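Long-range contacts in alpha-(N-acetylaminomethylene)succinic acid hydrolase (Mesorhizobium loti, PDB 3KXP), which hydrolyses (E)-2-(acetamidomethylene)succinate to succinic semialdehyde, acetate, ammonia and carbon dioxide, the final step of vitamin B6 degradation: residues F74-A82 with A99-L107; R51-L60 with D122-R133. One frame throughout, in Å; residues are numbered along the deposited sequence.

Interaction 1. Residues F74-A82 with A99-L107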
loop_
_atom_site.group_PDB
_atom_site.type_symbol
_atom_site.label_atom_id
_atom_site.label_comp_id
_atom_site.label_asym_id
_atom_site.label_seq_id
_atom_site.Cartn_x
_atom_site.Cartn_y
_atom_site.Cartn_z
ATOM N N PHE A 74 -7.269 6.168 -16.577
ATOM C CA PHE A 74 -7.705 7.523 -16.895
ATOM C C PHE A 74 -6.569 8.554 -16.854
ATOM O O PHE A 74 -5.967 8.796 -15.804
ATOM C CB PHE A 74 -8.820 7.938 -15.938
ATOM C CG PHE A 74 -9.951 6.960 -15.882
ATOM C CD1 PHE A 74 -9.846 5.797 -15.122
ATOM C CD2 PHE A 74 -11.118 7.182 -16.608
ATOM C CE1 PHE A 74 -10.886 4.869 -15.083
ATOM C CE2 PHE A 74 -12.165 6.260 -16.577
ATOM C CZ PHE A 74 -12.049 5.101 -15.812
ATOM N N HIS A 75 -6.314 9.170 -18.007
ATOM C CA HIS A 75 -5.254 10.166 -18.205
ATOM C C HIS A 75 -5.442 11.511 -17.483
ATOM O O HIS A 75 -6.494 11.784 -16.901
ATOM C CB HIS A 75 -5.125 10.429 -19.707
ATOM C CG HIS A 75 -6.352 11.048 -20.301
ATOM N ND1 HIS A 75 -6.670 12.377 -20.125
ATOM C CD2 HIS A 75 -7.397 10.498 -20.964
ATOM C CE1 HIS A 75 -7.861 12.619 -20.646
ATOM N NE2 HIS A 75 -8.324 11.495 -21.160
ATOM N N GLY A 76 -4.416 12.360 -17.547
ATOM C CA GLY A 76 -4.492 13.676 -16.930
ATOM C C GLY A 76 -5.073 14.701 -17.899
ATOM O O GLY A 76 -5.343 14.366 -19.058
ATOM N N ILE A 77 -5.258 15.944 -17.450
ATOM C CA ILE A 77 -5.825 16.988 -18.308
ATOM C C ILE A 77 -5.000 17.240 -19.588
ATOM O O ILE A 77 -3.766 17.227 -19.565
ATOM C CB ILE A 77 -5.991 18.300 -17.524
ATOM C CG1 ILE A 77 -6.973 19.224 -18.245
ATOM C CG2 ILE A 77 -4.649 18.993 -17.376
ATOM C CD1 ILE A 77 -7.435 20.394 -17.383
ATOM N N THR A 78 -5.713 17.450 -20.691
ATOM C CA THR A 78 -5.160 17.685 -22.043
ATOM C C THR A 78 -4.515 16.456 -22.671
ATOM O O THR A 78 -4.202 16.456 -23.856
ATOM C CB THR A 78 -4.114 18.842 -22.111
ATOM O OG1 THR A 78 -2.853 18.397 -21.601
ATOM C CG2 THR A 78 -4.588 20.047 -21.329
ATOM N N SER A 79 -4.330 15.403 -21.881
ATOM C CA SER A 79 -3.716 14.170 -22.370
ATOM C C SER A 79 -4.785 13.259 -23.003
ATOM O O SER A 79 -5.894 13.709 -23.295
ATOM C CB SER A 79 -3.025 13.466 -21.192
ATOM O OG SER A 79 -2.223 12.381 -21.608
ATOM N N ASN A 80 -4.452 11.988 -23.217
ATOM C CA ASN A 80 -5.388 11.026 -23.801
ATOM C C ASN A 80 -4.955 9.576 -23.515
ATOM O O ASN A 80 -3.814 9.316 -23.140
ATOM C CB ASN A 80 -5.523 11.268 -25.317
ATOM C CG ASN A 80 -4.373 10.685 -26.112
ATOM O OD1 ASN A 80 -4.414 9.525 -26.508
ATOM N ND2 ASN A 80 -3.335 11.482 -26.337
ATOM N N SER A 81 -5.881 8.641 -23.711
ATOM C CA SER A 81 -5.670 7.214 -23.438
ATOM C C SER A 81 -4.383 6.522 -23.891
ATOM O O SER A 81 -3.926 5.591 -23.230
ATOM C CB SER A 81 -6.857 6.407 -23.968
ATOM O OG SER A 81 -6.961 6.508 -25.378
ATOM N N ALA A 82 -3.795 6.960 -24.998
ATOM C CA ALA A 82 -2.585 6.311 -25.506
ATOM C C ALA A 82 -1.368 6.279 -24.581
ATOM O O ALA A 82 -0.561 5.353 -24.658
ATOM C CB ALA A 82 -2.185 6.931 -26.841
ATOM N N ALA A 99 -8.003 1.719 -21.562
ATOM C CA ALA A 99 -7.683 3.119 -21.310
ATOM C C ALA A 99 -8.838 3.936 -21.874
ATOM O O ALA A 99 -9.329 3.648 -22.964
ATOM C CB ALA A 99 -6.379 3.496 -22.002
ATOM N N VAL A 100 -9.265 4.958 -21.147
ATOM C CA VAL A 100 -10.396 5.767 -21.587
ATOM C C VAL A 100 -10.082 7.216 -21.909
ATOM O O VAL A 100 -9.481 7.929 -21.102
ATOM C CB VAL A 100 -11.514 5.793 -20.504
ATOM C CG1 VAL A 100 -12.712 6.565 -21.005
ATOM C CG2 VAL A 100 -11.896 4.377 -20.108
ATOM N N ASP A 101 -10.489 7.654 -23.095
ATOM C CA ASP A 101 -10.315 9.050 -23.459
ATOM C C ASP A 101 -11.473 9.666 -22.700
ATOM O O ASP A 101 -12.626 9.311 -22.936
ATOM C CB ASP A 101 -10.497 9.253 -24.965
ATOM C CG ASP A 101 -9.240 8.939 -25.745
ATOM O OD1 ASP A 101 -9.295 8.921 -26.993
ATOM O OD2 ASP A 101 -8.188 8.721 -25.101
ATOM N N GLN A 102 -11.192 10.561 -21.768
ATOM C CA GLN A 102 -12.291 11.131 -21.016
ATOM C C GLN A 102 -12.949 12.295 -21.754
ATOM O O GLN A 102 -12.376 12.848 -22.694
ATOM C CB GLN A 102 -11.800 11.526 -19.629
ATOM C CG GLN A 102 -11.249 10.316 -18.887
ATOM C CD GLN A 102 -10.510 10.683 -17.629
ATOM O OE1 GLN A 102 -11.084 10.710 -16.537
ATOM N NE2 GLN A 102 -9.224 10.986 -17.774
ATOM N N ARG A 103 -14.165 12.637 -21.339
ATOM C CA ARG A 103 -14.903 13.713 -21.975
ATOM C C ARG A 103 -14.044 14.951 -22.193
ATOM O O ARG A 103 -13.273 15.357 -21.321
ATOM C CB ARG A 103 -16.133 14.081 -21.145
ATOM C CG ARG A 103 -15.823 14.715 -19.801
ATOM C CD ARG A 103 -17.092 15.298 -19.220
ATOM N NE ARG A 103 -18.139 14.283 -19.144
ATOM C CZ ARG A 103 -19.439 14.544 -19.180
ATOM N NH1 ARG A 103 -20.319 13.556 -19.103
ATOM N NH2 ARG A 103 -19.858 15.791 -19.311
ATOM N N GLY A 104 -14.190 15.543 -23.374
ATOM C CA GLY A 104 -13.437 16.733 -23.723
ATOM C C GLY A 104 -12.067 16.406 -24.290
ATOM O O GLY A 104 -11.373 17.292 -24.792
ATOM N N HIS A 105 -11.686 15.129 -24.240
ATOM C CA HIS A 105 -10.367 14.709 -24.712
ATOM C C HIS A 105 -10.391 13.666 -25.826
ATOM O O HIS A 105 -11.433 13.103 -26.156
ATOM C CB HIS A 105 -9.547 14.127 -23.552
ATOM C CG HIS A 105 -9.435 15.027 -22.357
ATOM N ND1 HIS A 105 -10.512 15.343 -21.555
ATOM C CD2 HIS A 105 -8.359 15.633 -21.799
ATOM C CE1 HIS A 105 -10.104 16.099 -20.552
ATOM N NE2 HIS A 105 -8.803 16.290 -20.676
ATOM N N GLY A 106 -9.209 13.413 -26.376
ATOM C CA GLY A 106 -9.039 12.423 -27.419
ATOM C C GLY A 106 -10.150 12.345 -28.440
ATOM O O GLY A 106 -10.576 13.357 -28.982
ATOM N N LEU A 107 -10.616 11.124 -28.695
ATOM C CA LEU A 107 -11.670 10.888 -29.665
ATOM C C LEU A 107 -13.024 10.672 -29.012
ATOM O O LEU A 107 -13.883 9.989 -29.561
ATOM C CB LEU A 107 -11.314 9.685 -30.545
ATOM C CG LEU A 107 -10.111 9.869 -31.487
ATOM C CD1 LEU A 107 -9.983 8.660 -32.419
ATOM C CD2 LEU A 107 -10.286 11.141 -32.309
HETATM O O HOH W 1 -6.937 7.272 -20.157
HETATM O O HOH W 2 -6.806 14.944 -25.713
HETATM O O HOH W 3 -6.649 8.633 -27.667
#

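Interaction 2. Residues R51-L60 with D122-R133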
loop_
_atom_site.group_PDB
_atom_site.type_symbol
_atom_site.label_atom_id
_atom_site.label_comp_id
_atom_site.label_asym_id
_atom_site.label_seq_id
_atom_site.Cartn_x
_atom_site.Cartn_y
_atom_site.Cartn_z
ATOM N N ARG A 51 -12.353 1.877 -29.977
ATOM C CA ARG A 51 -13.763 1.935 -30.331
ATOM C C ARG A 51 -14.470 2.935 -29.440
ATOM O O ARG A 51 -14.100 3.123 -28.283
ATOM C CB ARG A 51 -14.423 0.555 -30.196
ATOM C CG ARG A 51 -14.801 0.123 -28.773
ATOM C CD ARG A 51 -15.207 -1.354 -28.749
ATOM N NE ARG A 51 -15.697 -1.818 -27.449
ATOM C CZ ARG A 51 -16.935 -1.627 -26.998
ATOM N NH1 ARG A 51 -17.825 -0.974 -27.741
ATOM N NH2 ARG A 51 -17.293 -2.106 -25.811
ATOM N N ARG A 52 -15.479 3.594 -29.990
ATOM C CA ARG A 52 -16.233 4.560 -29.222
ATOM C C ARG A 52 -17.392 3.806 -28.590
ATOM O O ARG A 52 -18.156 3.120 -29.275
ATOM C CB ARG A 52 -16.736 5.691 -30.122
ATOM C CG ARG A 52 -15.626 6.454 -30.837
ATOM C CD ARG A 52 -16.167 7.716 -31.475
ATOM N NE ARG A 52 -16.411 8.737 -30.468
ATOM C CZ ARG A 52 -17.501 9.494 -30.395
ATOM N NH1 ARG A 52 -18.482 9.360 -31.271
ATOM N NH2 ARG A 52 -17.604 10.392 -29.430
ATOM N N VAL A 53 -17.499 3.914 -27.271
ATOM C CA VAL A 53 -18.540 3.228 -26.533
ATOM C C VAL A 53 -19.620 4.180 -26.082
ATOM O O VAL A 53 -19.352 5.176 -25.414
ATOM C CB VAL A 53 -17.964 2.533 -25.294
ATOM C CG1 VAL A 53 -19.057 1.734 -24.588
ATOM C CG2 VAL A 53 -16.809 1.629 -25.705
ATOM N N ASP A 54 -20.850 3.864 -26.460
ATOM C CA ASP A 54 -21.992 4.671 -26.075
ATOM C C ASP A 54 -22.392 4.162 -24.699
ATOM O O ASP A 54 -22.771 3.004 -24.550
ATOM C CB ASP A 54 -23.127 4.474 -27.082
ATOM C CG ASP A 54 -24.328 5.360 -26.806
ATOM O OD1 ASP A 54 -25.235 5.402 -27.667
ATOM O OD2 ASP A 54 -24.377 6.004 -25.737
ATOM N N ILE A 55 -22.266 5.010 -23.686
ATOM C CA ILE A 55 -22.627 4.616 -22.331
ATOM C C ILE A 55 -23.888 5.362 -21.901
ATOM O O ILE A 55 -24.187 5.477 -20.710
ATOM C CB ILE A 55 -21.484 4.909 -21.334
ATOM C CG1 ILE A 55 -21.227 6.419 -21.251
ATOM C CG2 ILE A 55 -20.226 4.171 -21.762
ATOM C CD1 ILE A 55 -20.269 6.830 -20.129
ATOM N N GLY A 56 -24.617 5.872 -22.890
ATOM C CA GLY A 56 -25.851 6.585 -22.624
ATOM C C GLY A 56 -25.675 8.076 -22.453
ATOM O O GLY A 56 -25.948 8.854 -23.364
ATOM N N ARG A 57 -25.216 8.478 -21.274
ATOM C CA ARG A 57 -25.017 9.886 -20.968
ATOM C C ARG A 57 -24.035 10.543 -21.929
ATOM O O ARG A 57 -24.032 11.763 -22.078
ATOM C CB ARG A 57 -24.538 10.037 -19.515
ATOM C CG ARG A 57 -23.478 9.019 -19.097
ATOM C CD ARG A 57 -23.115 9.104 -17.605
ATOM N NE ARG A 57 -22.338 10.300 -17.278
ATOM C CZ ARG A 57 -22.844 11.397 -16.728
ATOM N NH1 ARG A 57 -24.134 11.458 -16.433
ATOM N NH2 ARG A 57 -22.061 12.438 -16.480
ATOM N N ILE A 58 -23.218 9.732 -22.596
ATOM C CA ILE A 58 -22.225 10.251 -23.533
ATOM C C ILE A 58 -21.522 9.084 -24.220
ATOM O O ILE A 58 -21.725 7.930 -23.850
ATOM C CB ILE A 58 -21.166 11.127 -22.789
ATOM C CG1 ILE A 58 -20.183 11.742 -23.784
ATOM C CG2 ILE A 58 -20.403 10.283 -21.770
ATOM C CD1 ILE A 58 -19.192 12.704 -23.157
ATOM N N THR A 59 -20.710 9.385 -25.229
ATOM C CA THR A 59 -19.965 8.356 -25.939
ATOM C C THR A 59 -18.479 8.607 -25.700
ATOM O O THR A 59 -17.995 9.737 -25.852
ATOM C CB THR A 59 -20.265 8.390 -27.461
ATOM O OG1 THR A 59 -21.660 8.122 -27.675
ATOM C CG2 THR A 59 -19.427 7.340 -28.208
ATOM N N LEU A 60 -17.758 7.552 -25.325
ATOM C CA LEU A 60 -16.332 7.669 -25.041
ATOM C C LEU A 60 -15.494 6.747 -25.901
ATOM O O LEU A 60 -15.938 5.665 -26.263
ATOM C CB LEU A 60 -16.064 7.339 -23.570
ATOM C CG LEU A 60 -16.770 8.203 -22.525
ATOM C CD1 LEU A 60 -16.504 7.651 -21.129
ATOM C CD2 LEU A 60 -16.285 9.636 -22.642
ATOM N N ASP A 122 -19.455 10.230 -12.927
ATOM C CA ASP A 122 -20.616 9.524 -13.442
ATOM C C ASP A 122 -20.259 8.833 -14.755
ATOM O O ASP A 122 -20.797 7.764 -15.063
ATOM C CB ASP A 122 -21.800 10.481 -13.645
ATOM C CG ASP A 122 -22.326 11.057 -12.331
ATOM O OD1 ASP A 122 -22.158 10.404 -11.276
ATOM O OD2 ASP A 122 -22.917 12.157 -12.353
ATOM N N ASP A 123 -19.351 9.429 -15.528
ATOM C CA ASP A 123 -18.934 8.815 -16.788
ATOM C C ASP A 123 -18.315 7.454 -16.519
ATOM O O ASP A 123 -18.528 6.510 -17.274
ATOM C CB ASP A 123 -17.898 9.675 -17.515
ATOM C CG ASP A 123 -18.516 10.826 -18.269
ATOM O OD1 ASP A 123 -17.753 11.709 -18.709
ATOM O OD2 ASP A 123 -19.755 10.852 -18.428
ATOM N N ILE A 124 -17.542 7.367 -15.440
ATOM C CA ILE A 124 -16.867 6.125 -15.066
ATOM C C ILE A 124 -17.863 5.038 -14.667
ATOM O O ILE A 124 -17.746 3.895 -15.097
ATOM C CB ILE A 124 -15.854 6.380 -13.909
ATOM C CG1 ILE A 124 -14.791 7.374 -14.392
ATOM C CG2 ILE A 124 -15.208 5.065 -13.454
ATOM C CD1 ILE A 124 -13.726 7.709 -13.377
ATOM N N ALA A 125 -18.839 5.398 -13.844
ATOM C CA ALA A 125 -19.859 4.444 -13.424
ATOM C C ALA A 125 -20.593 3.946 -14.668
ATOM O O ALA A 125 -20.769 2.740 -14.865
ATOM C CB ALA A 125 -20.838 5.118 -12.481
ATOM N N GLY A 126 -21.012 4.888 -15.513
ATOM C CA GLY A 126 -21.714 4.530 -16.729
ATOM C C GLY A 126 -20.933 3.532 -17.561
ATOM O O GLY A 126 -21.486 2.550 -18.044
ATOM N N LEU A 127 -19.637 3.775 -17.712
ATOM C CA LEU A 127 -18.770 2.913 -18.505
ATOM C C LEU A 127 -18.583 1.532 -17.868
ATOM O O LEU A 127 -18.551 0.512 -18.562
ATOM C CB LEU A 127 -17.423 3.618 -18.710
ATOM C CG LEU A 127 -16.367 3.053 -19.660
ATOM C CD1 LEU A 127 -15.675 1.906 -18.988
ATOM C CD2 LEU A 127 -16.992 2.629 -20.978
ATOM N N ILE A 128 -18.464 1.486 -16.549
ATOM C CA ILE A 128 -18.309 0.205 -15.888
ATOM C C ILE A 128 -19.594 -0.603 -16.087
ATOM O O ILE A 128 -19.542 -1.791 -16.399
ATOM C CB ILE A 128 -18.001 0.388 -14.385
ATOM C CG1 ILE A 128 -16.649 1.094 -14.226
ATOM C CG2 ILE A 128 -17.949 -0.972 -13.685
ATOM C CD1 ILE A 128 -16.343 1.525 -12.820
ATOM N N ARG A 129 -20.744 0.046 -15.925
ATOM C CA ARG A 129 -22.032 -0.625 -16.117
ATOM C C ARG A 129 -22.194 -1.103 -17.558
ATOM O O ARG A 129 -22.594 -2.241 -17.799
ATOM C CB ARG A 129 -23.188 0.321 -15.787
ATOM C CG ARG A 129 -23.447 0.495 -14.314
ATOM C CD ARG A 129 -24.194 1.785 -14.068
ATOM N NE ARG A 129 -24.453 2.012 -12.653
ATOM C CZ ARG A 129 -24.804 3.187 -12.145
ATOM N NH1 ARG A 129 -24.930 4.239 -12.943
ATOM N NH2 ARG A 129 -25.041 3.309 -10.843
ATOM N N THR A 130 -21.877 -0.228 -18.510
ATOM C CA THR A 130 -22.003 -0.557 -19.924
ATOM C C THR A 130 -21.083 -1.696 -20.343
ATOM O O THR A 130 -21.446 -2.510 -21.189
ATOM C CB THR A 130 -21.718 0.672 -20.804
ATOM O OG1 THR A 130 -22.670 1.696 -20.496
ATOM C CG2 THR A 130 -21.824 0.318 -22.283
ATOM N N LEU A 131 -19.896 -1.760 -19.755
ATOM C CA LEU A 131 -18.964 -2.824 -20.099
ATOM C C LEU A 131 -19.410 -4.130 -19.462
ATOM O O LEU A 131 -19.066 -5.210 -19.934
ATOM C CB LEU A 131 -17.553 -2.479 -19.622
ATOM C CG LEU A 131 -16.854 -1.299 -20.297
ATOM C CD1 LEU A 131 -15.463 -1.142 -19.694
ATOM C CD2 LEU A 131 -16.769 -1.538 -21.805
ATOM N N ALA A 132 -20.178 -4.008 -18.382
ATOM C CA ALA A 132 -20.697 -5.153 -17.638
ATOM C C ALA A 132 -19.725 -6.330 -17.585
ATOM O O ALA A 132 -20.060 -7.440 -17.994
ATOM C CB ALA A 132 -22.027 -5.603 -18.238
ATOM N N ARG A 133 -18.520 -6.079 -17.087
ATOM C CA ARG A 133 -17.512 -7.126 -16.963
ATOM C C ARG A 133 -17.049 -7.224 -15.516
ATOM O O ARG A 133 -15.963 -7.722 -15.239
ATOM C CB ARG A 133 -16.310 -6.832 -17.862
ATOM C CG ARG A 133 -16.673 -6.588 -19.311
ATOM C CD ARG A 133 -15.438 -6.523 -20.197
ATOM N NE ARG A 133 -15.752 -5.934 -21.496
ATOM C CZ ARG A 133 -14.892 -5.836 -22.504
ATOM N NH1 ARG A 133 -13.655 -6.297 -22.369
ATOM N NH2 ARG A 133 -15.266 -5.262 -23.642
HETATM O O HOH W 4 -24.442 3.174 -18.589
HETATM O O HOH W 5 -24.724 13.351 -14.318
#

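Interaction 1. Residues F74-A82 with A99-L107
His-75 and Ser-81 tie the loop after strand 70-74 to Gln-102 and Asp-101 by hydrogen bonds at two points. At the first, Gln-102 N points at His-75 NE2 over 3.1 Å, almost straight at an N-H...N angle of 177°. This bond identifies NE2 as an acceptor, while ND1 donates to Gly-76 O in the ring plane, so both ring nitrogens are engaged and the rotation of the imidazole is fixed. At the second, Asp-101 OD2 takes Ser-81 N at 2.7 Å nearly along its C-O axis and Ser-81 OG at 2.5 Å from above the carboxylate plane. With chi1 at 64°, Ser-81 OG stands between its own N and carbonyl carbon, which lets both donors converge on one oxygen. Water 3 links Asp-101 OD1 to Asn-80 OD1, while Asn-80 ND2 is hydrogen-bonded to Ser-218 OG.

Flat groups pack around His-75. Gln-102 NE2 lies 3.5 Å from the ring plane, over its centre, with Ser-79 O and Asn-80 CA on the opposite face; Gln-102 OE1, beside the Phe-74 ring, accepts a hydrogen bond from Asn-147 ND2. His-75 CE1 sits over one face of His-105, 3.3 Å from its CD2, the planes inclined at 54°. Phe-74 CE2 packs against Val-100 CB at 4.0 Å, and Ser-81 CB against Ala-99 CB at 3.5 Å.

Ile-77, a chloride-binding residue, belongs to this loop, and Gly-76 lies close to Ser-142, the inferred nucleophile. The chemistry implies a largely buried polar framework fixing the loop beside the active site of this alpha/beta hydrolase.

Interaction 2. Residues R51-L60 with D122-R133
Arg-57 reaches from the turn between strands 49-54 and 59-65 to helix 117-131 and grips Asp-123. Its chi1 of 43° sets CG between the backbone N and the carbonyl carbon, and a bend at chi3 lays the guanidinium over Asp-122 CB. Beyond CB and CG, CD is the first atom to touch, 3.7 Å from Asp-122 O. NE then makes the salt bridge, 2.9 Å from Asp-123 OD2 with an N-H...O angle of 155°, meeting that oxygen on its anti side. CZ rests 3.4 Å from Asp-122 CB, which lies over the centre of one guanidinium face. At the tip, NH2 adds a long, weak bond to Asp-123 OD2, and NH1 reaches Asp-122 OD2 through water 5. Asp-123 OD1 pairs with Arg-103, and Asp-122 OD1 is held by Tyr-155 OH and Lys-154.

Ile-55 fills the groove beside Gly-126, where the helix has no side chain and the CA atoms of the two residues come within 5.7 Å. Its CD1 lies 3.4 Å from Asp-123 O, while CG2 packs on Leu-127 CD2 at 3.7 Å. Thr-130 crosses Ile-55 at about a right angle: its OG1 donates back to Gly-126 O within the helix, and its CG2 slides past Val-53 CG1 at 3.9 Å. Water 4 donates to both Ile-55 O and Gly-126 O. Arg-51 and Arg-133 come together round the carboxylate of Glu-64, each in a salt bridge with it.

The segment axes of strand 51-54 and helix 122-131 run at 99° to each other. The strand is the outermost at its end of the main sheet, and the helix lies against that end, its Leu-127 and Leu-131 also touching strand 70-74.

How the interactions relate
From the N terminus, residues 51-60 come first, turning from strand 49-54 into strand 59-65. Residues 74-82 follow strand 70-74, and interaction 1 closes a short loop when the chain returns along strand 96-100 to residues 99-107. Interaction 2 closes only later, on helix 117-131, so its wider loop encloses interaction 1 and the two do not cross. Their centres lie 14 Å apart, yet they touch: Arg-52 NE probably donates a hydrogen bond to Leu-107 O at 3.0 Å, and Phe-74 CE2 packs against Ile-124 CG1 at 3.6 Å. Together they tie the antiparallel edge of the sheet and its covering helix to the loops around the active site.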